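Local coordinates for disulfide isomerase DsbG N-terminal domain-containing protein (Helicobacter pylori, PDB 3TDG), which probably acts as a periplasmic thiol-disulfide oxidoreductase of the DsbG family, with a probable N-terminal dimerisation domain and a thioredoxin-fold reductase domain, at residues V47-I52 with K62-E67; K53-S58 with S98-L103; P140-A145 with H172-T177; E199-A204 with E212-I217. All blocks are in the same frame, centred on the assembly; numbering follows the deposited sequence.

How the contacts relate
The four contacts fall into two pairs at the two ends of an elongated chain. Contacts 1 and 2 lie in the N-terminal DsbG family region, their centres about 15 Å apart. They share strand 48-54, and K53 O accepts a probable hydrogen bond from M63 N; along the chain their segments alternate. Contacts 3 and 4 follow in series in the thioredoxin-fold part, centres about 18 Å apart, touching where L173 meets I215. Between the pairs runs helix 98-129, whose first turns belong to contact 2, and the centres of contacts 2 and 4 are about 62 Å apart. The pairs thus lie in two separate parts of the chain, joined by this helix, with no contact between them.

Contact 1: V47-I52 with K62-E67; sequences VRILEI and KMVVIE
R48 and E67 pair through flat groups at the open end of an antiparallel beta hairpin. E67 OE2 lies at the edge of the R48 guanidinium, in its plane, and makes a salt bridge to NH2 at 3.1 Å, its hydrogen bond being weak. R48 NE donates to E67 OE1 at 3.2 Å, but reaches that oxygen from above the carboxylate, 55° out of its plane; the two flat groups are turned 75° apart. The R48 chain bends at chi3 (59°), which turns NE and NH2 toward the E67 carboxylate. The same two residues are also joined through their backbones, R48 N to E67 O and E67 N to R48 O. Further along, L50 and E51 both face V65, a classic beta bulge: V65 O takes a bond from L50 N at 2.9 Å and a weak one from E51 N, while V65 N returns a bond to E51 O. On one face, V47 CG1 meets I66 CD1 at 3.8 Å and I49 CG2 meets V64 CG1; helix 33-43 packs against V47 and I49. The other face carries E51 and V65, side by side and pointing the same way, with helix 98-129 touching V65. The E51 carboxylate is held by salt bridges to K110 and K53. Toward the connecting turn, the I52 methyl CG2 rests on the aliphatic part of K62, 3.8 Å from CE.

Contact 2: K53-S58 with S98-L103; sequences KPLKSS and SDDVQL
D100, in the first turn of helix 98-129, reaches across to the type I beta turn L55-S58 that follows the edge strand of the N-terminal antiparallel sheet. From CB, the side chain leads to CG, placed anti to the carbonyl carbon (chi1 -73°), and the carboxylate meets the turn. OD1 accepts a hydrogen bond from K56 N at 2.9 Å through its syn lone pair, the N-H...O angle being 153°. The same oxygen touches K56 CG at 3.3 Å. A bond from S57 N to OD2 is weak and doubtful, because both atoms are crowded in the model. OD1 of the buried carboxylate thus has a backbone N-H as partner. One helical turn on, L103 CD2 packs against K53 CB and P54 O and, more distantly, L55 CD2, while M63 of the adjacent strand also touches L103. S57 OG is bonded to S95 OG, and S57 also packs on L85 of the second subunit, so the turn lies close to the dimer partner. K56 runs past the D99 side chain, its CE 3.4 Å from D99 OD1 while its NZ stays 4.3 Å from that oxygen, beyond a salt bridge.

Contact 3: P140-A145 with H172-T177; sequences PSTNAA and HLKENT
S141 and T177 meet through a backbone N-H and a hydroxyl: S141 N donates to T177 OG1 at 3.1 Å, with an N-H...O angle of 150°. The T177 hydroxyl stands anti to its own carbonyl carbon (chi1 -79°), turned to the 140-145 loop, and is also bonded to K147 O, so two loop residues grip it. P140, just before S141, lies against the same oxygen, CA at 3.2 Å, with T177 CG2 at 4.0 Å from that CA. The S141 side chain folds back on its own loop: OG bonds N143 O at 2.9 Å, coming from above the carbonyl plane, 43° out of it. T142 lies against L173 and K174. Its side chain crosses that of L173 at about a right angle, CG2 to CB at 4.2 Å, while OG1 is turned to the K174 side and sits 3.6 Å from CG of that lysine. T142 N makes at most a weak, uncertain bond to L173 O. Beyond it, N143 CB rests on K174 O, which also accepts a bond from N146 ND2. In the thioredoxin-fold domain, the contact therefore ties the loop between strands 137-139 and 150-155 to the junction of helix 169-175 with strand 177-182. L173 of helix 169-175 packs on L139 of strand 137-139 and on V211 and I215 of helix 211-222.

Contact 4: E199-A204 with E212-I217; sequences EEMAKA and EDKISI. With FMT (formic acid), chain C.
E200 CG stands anti to the backbone N and lies over I217, while the M201 chain, with CG beside its backbone N (chi1 -77°) and a bend at chi2 (-54°), sends its sulfur and methyl across to K214. In this helical hairpin the axes of segments 199-204 and 212-217 run nearly antiparallel, at 163°, and 10.6 Å apart. I217 is the main apolar contact of segment 212-217, against E200, M201 and A204. Its CG2 touches E200 CG at 3.3 Å and M201 CE at 3.7 Å, and its CD1 reaches A204 CB at 3.8 Å. M201 and I217 slide past each other in opposite directions; M201 SD then runs on against K214 CG, with CE 3.3 Å from K214 O. L218 of helix 211-222 and I137 of strand 137-139 also touch M201. K214 extends beyond CG, and its NZ donates at 2.6 Å to O1 of a formic acid, probably bound as formate from the crystallisation liquor and also held by R205 NH2 and E138 N. No hydrogen bond crosses between the two segments: the contact is mostly aliphatic, with the M201 thioether against K214. E200 is paired at the margin with K220, and the formic acid marks where an anion can sit between K214 and R205.

Contact 1: V47-I52 with K62-E67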
# COMPACT_ATOMS: atom_id res chain seq x y z
N VAL A 47 10.57 -5.01 25.52
CA VAL A 47 9.10 -5.14 25.40
C VAL A 47 8.47 -5.30 26.77
O VAL A 47 9.10 -5.79 27.70
CB VAL A 47 8.67 -6.34 24.48
CG1 VAL A 47 9.26 -6.20 23.09
CG2 VAL A 47 9.05 -7.68 25.10
N ARG A 48 7.21 -4.90 26.89
CA ARG A 48 6.45 -5.13 28.11
C ARG A 48 5.44 -6.25 27.85
O ARG A 48 4.72 -6.20 26.87
CB ARG A 48 5.73 -3.83 28.51
CG ARG A 48 5.12 -3.87 29.90
CD ARG A 48 4.77 -2.45 30.39
NE ARG A 48 3.83 -1.80 29.48
CZ ARG A 48 2.50 -1.89 29.57
NH1 ARG A 48 1.92 -2.61 30.53
NH2 ARG A 48 1.74 -1.26 28.68
N ILE A 49 5.40 -7.25 28.74
CA ILE A 49 4.48 -8.37 28.58
C ILE A 49 3.09 -7.99 29.10
O ILE A 49 2.96 -7.54 30.23
CB ILE A 49 4.99 -9.64 29.31
CG1 ILE A 49 6.30 -10.13 28.69
CG2 ILE A 49 3.93 -10.76 29.29
CD1 ILE A 49 7.02 -11.16 29.55
N LEU A 50 2.05 -8.17 28.26
CA LEU A 50 0.68 -7.79 28.64
C LEU A 50 -0.24 -8.97 28.97
O LEU A 50 -1.13 -8.85 29.80
CB LEU A 50 0.02 -6.95 27.55
CG LEU A 50 0.77 -5.73 27.00
CD1 LEU A 50 0.17 -5.34 25.66
CD2 LEU A 50 0.71 -4.56 27.97
N GLU A 51 -0.04 -10.10 28.30
CA GLU A 51 -0.99 -11.20 28.37
C GLU A 51 -0.29 -12.53 28.07
O GLU A 51 0.52 -12.62 27.13
CB GLU A 51 -2.11 -10.93 27.35
CG GLU A 51 -3.35 -11.78 27.48
CD GLU A 51 -4.29 -11.65 26.27
OE1 GLU A 51 -4.35 -10.57 25.64
OE2 GLU A 51 -4.98 -12.64 25.95
N ILE A 52 -0.58 -13.55 28.87
CA ILE A 52 -0.09 -14.91 28.60
C ILE A 52 -1.26 -15.90 28.64
O ILE A 52 -2.03 -15.91 29.60
CB ILE A 52 1.01 -15.37 29.59
CG1 ILE A 52 2.21 -14.41 29.57
CG2 ILE A 52 1.47 -16.81 29.29
CD1 ILE A 52 3.09 -14.48 30.85
N LYS A 62 3.17 -21.17 24.42
CA LYS A 62 2.16 -20.27 24.99
C LYS A 62 1.90 -19.06 24.07
O LYS A 62 2.76 -18.67 23.28
CB LYS A 62 2.59 -19.76 26.37
CG LYS A 62 3.09 -20.86 27.34
CD LYS A 62 3.04 -20.38 28.78
CE LYS A 62 1.65 -20.59 29.38
NZ LYS A 62 1.41 -22.04 29.68
N MET A 63 0.72 -18.47 24.20
CA MET A 63 0.35 -17.26 23.49
C MET A 63 0.70 -16.06 24.38
O MET A 63 0.25 -15.98 25.52
CB MET A 63 -1.13 -17.27 23.16
CG MET A 63 -1.53 -16.38 21.99
SD MET A 63 -1.77 -14.67 22.46
CE MET A 63 -3.26 -14.79 23.45
N VAL A 64 1.54 -15.17 23.85
CA VAL A 64 1.97 -13.96 24.57
C VAL A 64 1.72 -12.71 23.72
O VAL A 64 2.06 -12.68 22.53
CB VAL A 64 3.48 -14.04 24.94
CG1 VAL A 64 3.91 -12.83 25.77
CG2 VAL A 64 3.79 -15.33 25.72
N VAL A 65 1.11 -11.71 24.33
CA VAL A 65 1.02 -10.38 23.72
C VAL A 65 1.96 -9.43 24.46
O VAL A 65 2.02 -9.44 25.69
CB VAL A 65 -0.43 -9.85 23.71
CG1 VAL A 65 -0.52 -8.45 23.05
CG2 VAL A 65 -1.33 -10.83 22.96
N ILE A 66 2.71 -8.65 23.68
CA ILE A 66 3.69 -7.71 24.21
C ILE A 66 3.39 -6.32 23.68
O ILE A 66 2.66 -6.18 22.70
CB ILE A 66 5.17 -8.12 23.87
CG1 ILE A 66 5.45 -8.14 22.36
CG2 ILE A 66 5.56 -9.45 24.55
CD1 ILE A 66 5.77 -6.73 21.77
N GLU A 67 3.93 -5.29 24.34
CA GLU A 67 3.84 -3.92 23.87
C GLU A 67 5.21 -3.47 23.38
O GLU A 67 6.18 -3.59 24.10
CB GLU A 67 3.41 -3.01 25.01
CG GLU A 67 3.22 -1.56 24.59
CD GLU A 67 3.15 -0.63 25.78
OE1 GLU A 67 4.12 -0.58 26.57
OE2 GLU A 67 2.11 0.05 25.93

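Contact 2: K53-S58 with S98-L103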
# COMPACT_ATOMS: atom_id res chain seq x y z
N LYS A 53 -1.42 -16.71 27.59
CA LYS A 53 -2.50 -17.69 27.50
C LYS A 53 -1.98 -19.03 26.99
O LYS A 53 -1.14 -19.06 26.10
CB LYS A 53 -3.62 -17.19 26.58
CG LYS A 53 -4.44 -16.04 27.13
CD LYS A 53 -5.09 -16.40 28.45
CE LYS A 53 -5.64 -15.16 29.13
NZ LYS A 53 -6.44 -14.38 28.16
N PRO A 54 -2.51 -20.14 27.46
CA PRO A 54 -2.05 -21.45 27.01
C PRO A 54 -2.67 -21.87 25.70
O PRO A 54 -3.70 -21.36 25.36
CB PRO A 54 -2.54 -22.36 28.11
CG PRO A 54 -3.70 -21.70 28.65
CD PRO A 54 -3.48 -20.25 28.54
N LEU A 55 -2.06 -22.79 24.99
CA LEU A 55 -2.65 -23.37 23.80
C LEU A 55 -3.00 -24.83 24.01
O LEU A 55 -2.21 -25.60 24.48
CB LEU A 55 -1.72 -23.28 22.62
CG LEU A 55 -1.17 -21.95 22.14
CD1 LEU A 55 -0.23 -22.22 21.04
CD2 LEU A 55 -2.27 -21.09 21.69
N LYS A 56 -4.22 -25.20 23.65
CA LYS A 56 -4.67 -26.56 23.80
C LYS A 56 -3.78 -27.43 22.97
O LYS A 56 -3.59 -28.59 23.22
CB LYS A 56 -6.08 -26.71 23.24
CG LYS A 56 -7.08 -25.73 23.76
CD LYS A 56 -7.69 -26.21 25.04
CE LYS A 56 -9.05 -25.60 25.27
NZ LYS A 56 -9.36 -25.52 26.71
N SER A 57 -3.23 -26.81 21.95
CA SER A 57 -2.65 -27.51 20.86
C SER A 57 -1.17 -27.86 21.08
O SER A 57 -0.60 -28.68 20.39
CB SER A 57 -2.87 -26.65 19.63
OG SER A 57 -2.26 -27.23 18.54
N SER A 58 -0.55 -27.24 22.07
CA SER A 58 0.81 -27.58 22.41
C SER A 58 1.09 -27.45 23.88
O SER A 58 0.52 -26.63 24.55
CB SER A 58 1.77 -26.67 21.69
OG SER A 58 3.04 -26.80 22.26
N SER A 98 -10.07 -26.17 17.58
CA SER A 98 -10.87 -24.99 17.27
C SER A 98 -10.78 -23.85 18.31
O SER A 98 -10.91 -22.67 17.96
CB SER A 98 -12.34 -25.39 17.06
OG SER A 98 -13.05 -24.31 16.46
N ASP A 99 -10.55 -24.19 19.58
CA ASP A 99 -10.38 -23.20 20.63
C ASP A 99 -9.13 -22.32 20.41
O ASP A 99 -9.15 -21.12 20.68
CB ASP A 99 -10.30 -23.86 22.01
CG ASP A 99 -11.63 -24.47 22.48
OD1 ASP A 99 -11.59 -25.57 23.07
OD2 ASP A 99 -12.70 -23.86 22.27
N ASP A 100 -8.06 -22.93 19.93
CA ASP A 100 -6.81 -22.20 19.66
C ASP A 100 -6.97 -21.24 18.48
O ASP A 100 -6.55 -20.09 18.57
CB ASP A 100 -5.65 -23.15 19.42
CG ASP A 100 -5.17 -23.84 20.70
OD1 ASP A 100 -5.59 -23.48 21.83
OD2 ASP A 100 -4.32 -24.76 20.58
N VAL A 101 -7.58 -21.74 17.39
CA VAL A 101 -7.94 -20.94 16.21
C VAL A 101 -8.75 -19.72 16.63
O VAL A 101 -8.52 -18.59 16.14
CB VAL A 101 -8.73 -21.78 15.14
CG1 VAL A 101 -9.23 -20.90 13.99
CG2 VAL A 101 -7.89 -22.94 14.62
N GLN A 102 -9.69 -19.96 17.54
CA GLN A 102 -10.56 -18.92 18.07
C GLN A 102 -9.78 -17.93 18.95
O GLN A 102 -9.92 -16.71 18.78
CB GLN A 102 -11.71 -19.53 18.88
CG GLN A 102 -12.24 -18.58 19.94
CD GLN A 102 -13.63 -18.93 20.42
OE1 GLN A 102 -13.86 -20.01 20.99
NE2 GLN A 102 -14.56 -18.00 20.21
N LEU A 103 -8.99 -18.45 19.89
CA LEU A 103 -8.15 -17.61 20.75
C LEU A 103 -7.29 -16.65 19.91
O LEU A 103 -7.28 -15.44 20.17
CB LEU A 103 -7.24 -18.45 21.63
CG LEU A 103 -6.21 -17.65 22.47
CD1 LEU A 103 -6.89 -16.74 23.49
CD2 LEU A 103 -5.26 -18.62 23.17

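Contact 3: P140-A145 with H172-T177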
# COMPACT_ATOMS: atom_id res chain seq x y z
N PRO A 140 -4.74 29.80 28.23
CA PRO A 140 -4.56 29.03 29.47
C PRO A 140 -5.86 28.93 30.27
O PRO A 140 -6.64 29.88 30.30
CB PRO A 140 -3.51 29.84 30.25
CG PRO A 140 -3.56 31.22 29.66
CD PRO A 140 -3.90 31.02 28.21
N SER A 141 -6.10 27.78 30.90
CA SER A 141 -7.32 27.59 31.71
C SER A 141 -7.50 28.69 32.74
O SER A 141 -6.52 29.21 33.26
CB SER A 141 -7.36 26.24 32.42
OG SER A 141 -6.08 25.88 32.88
N THR A 142 -8.75 29.05 33.00
CA THR A 142 -9.08 30.01 34.05
C THR A 142 -8.69 29.46 35.43
O THR A 142 -8.49 30.22 36.38
CB THR A 142 -10.58 30.40 34.03
OG1 THR A 142 -11.39 29.22 34.02
CG2 THR A 142 -10.90 31.24 32.80
N ASN A 143 -8.57 28.13 35.50
CA ASN A 143 -8.12 27.44 36.71
C ASN A 143 -6.69 26.92 36.54
O ASN A 143 -6.44 26.03 35.72
CB ASN A 143 -9.08 26.29 37.05
CG ASN A 143 -9.32 26.15 38.56
OD1 ASN A 143 -9.43 27.14 39.28
ND2 ASN A 143 -9.43 24.91 39.02
N ALA A 144 -5.76 27.48 37.32
CA ALA A 144 -4.31 27.20 37.20
C ALA A 144 -3.94 25.72 37.37
O ALA A 144 -2.91 25.26 36.86
CB ALA A 144 -3.52 28.07 38.18
N ALA A 145 -4.78 25.00 38.11
CA ALA A 145 -4.62 23.57 38.34
C ALA A 145 -4.66 22.76 37.03
O ALA A 145 -3.99 21.73 36.90
CB ALA A 145 -5.69 23.10 39.30
N HIS A 172 -14.87 25.50 28.50
CA HIS A 172 -13.72 24.62 28.25
C HIS A 172 -12.49 25.05 29.05
O HIS A 172 -11.66 24.21 29.42
CB HIS A 172 -13.34 24.59 26.77
CG HIS A 172 -14.23 23.77 25.91
ND1 HIS A 172 -14.28 22.39 25.98
CD2 HIS A 172 -15.08 24.12 24.91
CE1 HIS A 172 -15.14 21.93 25.08
NE2 HIS A 172 -15.64 22.96 24.42
N LEU A 173 -12.36 26.36 29.27
CA LEU A 173 -11.18 26.92 29.93
C LEU A 173 -11.12 26.52 31.40
O LEU A 173 -10.06 26.17 31.90
CB LEU A 173 -11.08 28.44 29.74
CG LEU A 173 -10.69 28.81 28.30
CD1 LEU A 173 -10.76 30.33 28.03
CD2 LEU A 173 -9.33 28.24 27.90
N LYS A 174 -12.27 26.53 32.06
CA LYS A 174 -12.39 25.98 33.41
C LYS A 174 -11.71 24.62 33.55
O LYS A 174 -11.11 24.34 34.59
CB LYS A 174 -13.86 25.93 33.86
CG LYS A 174 -14.42 27.31 34.17
CD LYS A 174 -15.94 27.38 34.03
CE LYS A 174 -16.43 28.76 34.45
NZ LYS A 174 -17.90 28.94 34.25
N GLU A 175 -11.76 23.80 32.50
CA GLU A 175 -11.22 22.43 32.56
C GLU A 175 -9.92 22.16 31.79
O GLU A 175 -9.23 21.18 32.08
CB GLU A 175 -12.28 21.42 32.11
CG GLU A 175 -13.68 21.65 32.65
CD GLU A 175 -13.84 21.36 34.14
OE1 GLU A 175 -14.91 21.70 34.68
OE2 GLU A 175 -12.91 20.78 34.78
N ASN A 176 -9.61 22.99 30.79
CA ASN A 176 -8.42 22.78 29.95
C ASN A 176 -7.72 24.06 29.53
O ASN A 176 -8.29 25.14 29.59
CB ASN A 176 -8.78 22.05 28.65
CG ASN A 176 -9.26 20.64 28.87
OD1 ASN A 176 -8.49 19.68 28.73
ND2 ASN A 176 -10.54 20.49 29.17
N THR A 177 -6.48 23.93 29.08
CA THR A 177 -5.88 24.95 28.24
C THR A 177 -6.24 24.58 26.81
O THR A 177 -6.00 23.46 26.38
CB THR A 177 -4.35 25.07 28.44
OG1 THR A 177 -4.11 25.82 29.63
CG2 THR A 177 -3.69 25.80 27.26

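Contact 4: E199-A204 with E212-I217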
# COMPACT_ATOMS: atom_id res chain seq x y z
N GLU A 199 -3.39 37.76 11.86
CA GLU A 199 -2.85 39.13 11.93
C GLU A 199 -3.22 39.78 13.24
O GLU A 199 -2.37 40.35 13.91
CB GLU A 199 -3.35 39.96 10.75
CG GLU A 199 -2.91 41.43 10.74
CD GLU A 199 -3.34 42.12 9.45
OE1 GLU A 199 -4.56 42.29 9.24
OE2 GLU A 199 -2.47 42.45 8.61
N GLU A 200 -4.48 39.66 13.63
CA GLU A 200 -4.96 40.30 14.84
C GLU A 200 -4.36 39.67 16.11
O GLU A 200 -4.09 40.38 17.08
CB GLU A 200 -6.50 40.31 14.83
CG GLU A 200 -7.14 40.95 16.03
CD GLU A 200 -7.86 42.26 15.71
OE1 GLU A 200 -8.91 42.22 15.01
OE2 GLU A 200 -7.37 43.33 16.16
N MET A 201 -4.15 38.34 16.10
CA MET A 201 -3.50 37.67 17.24
C MET A 201 -2.02 38.08 17.42
O MET A 201 -1.57 38.22 18.54
CB MET A 201 -3.59 36.13 17.14
CG MET A 201 -4.97 35.56 17.52
SD MET A 201 -5.56 36.08 19.17
CE MET A 201 -7.32 35.87 18.91
N ALA A 202 -1.30 38.22 16.32
CA ALA A 202 0.08 38.76 16.34
C ALA A 202 0.15 40.12 17.05
O ALA A 202 0.96 40.30 17.96
CB ALA A 202 0.67 38.83 14.91
N LYS A 203 -0.73 41.05 16.65
CA LYS A 203 -0.82 42.38 17.31
C LYS A 203 -1.20 42.26 18.77
O LYS A 203 -0.60 42.89 19.62
CB LYS A 203 -1.81 43.30 16.57
CG LYS A 203 -1.35 43.63 15.15
CD LYS A 203 -2.36 44.50 14.40
CE LYS A 203 -1.86 44.77 12.98
NZ LYS A 203 -2.95 45.16 12.04
N ALA A 204 -2.20 41.41 19.06
CA ALA A 204 -2.63 41.19 20.44
C ALA A 204 -1.52 40.65 21.33
O ALA A 204 -1.36 41.11 22.47
CB ALA A 204 -3.84 40.27 20.48
N GLU A 212 -9.30 37.24 27.68
CA GLU A 212 -10.57 37.88 27.32
C GLU A 212 -10.50 38.69 26.03
O GLU A 212 -11.42 38.62 25.21
CB GLU A 212 -11.09 38.77 28.47
CG GLU A 212 -11.92 38.05 29.54
CD GLU A 212 -13.16 37.33 28.98
OE1 GLU A 212 -13.41 36.17 29.38
OE2 GLU A 212 -13.87 37.92 28.13
N ASP A 213 -9.42 39.45 25.86
CA ASP A 213 -9.18 40.23 24.65
C ASP A 213 -9.10 39.32 23.43
O ASP A 213 -9.61 39.65 22.37
CB ASP A 213 -7.86 41.01 24.75
CG ASP A 213 -7.90 42.12 25.80
OD1 ASP A 213 -6.80 42.50 26.26
OD2 ASP A 213 -8.99 42.64 26.14
N LYS A 214 -8.43 38.18 23.59
CA LYS A 214 -8.25 37.25 22.47
C LYS A 214 -9.57 36.61 22.10
O LYS A 214 -9.90 36.54 20.92
CB LYS A 214 -7.17 36.21 22.77
CG LYS A 214 -5.79 36.83 22.82
CD LYS A 214 -4.74 35.89 23.39
CE LYS A 214 -3.39 36.60 23.44
NZ LYS A 214 -2.38 35.74 24.07
N ILE A 215 -10.34 36.20 23.10
CA ILE A 215 -11.69 35.65 22.86
C ILE A 215 -12.58 36.67 22.16
O ILE A 215 -13.26 36.31 21.20
CB ILE A 215 -12.34 35.11 24.15
CG1 ILE A 215 -11.46 34.00 24.72
CG2 ILE A 215 -13.76 34.58 23.89
CD1 ILE A 215 -11.91 33.51 26.06
N SER A 216 -12.54 37.93 22.60
CA SER A 216 -13.30 38.99 21.93
C SER A 216 -12.92 39.15 20.48
O SER A 216 -13.78 39.39 19.64
CB SER A 216 -13.17 40.34 22.65
OG SER A 216 -13.76 40.25 23.93
N ILE A 217 -11.62 39.05 20.18
CA ILE A 217 -11.18 39.08 18.79
C ILE A 217 -11.85 37.95 18.01
O ILE A 217 -12.36 38.17 16.93
CB ILE A 217 -9.62 39.00 18.68
CG1 ILE A 217 -9.01 40.35 19.09
CG2 ILE A 217 -9.18 38.60 17.27
CD1 ILE A 217 -7.55 40.25 19.53
C FMT C . -1.92 32.92 22.25
O1 FMT C . -1.60 34.11 22.15
O2 FMT C . -1.71 32.06 21.39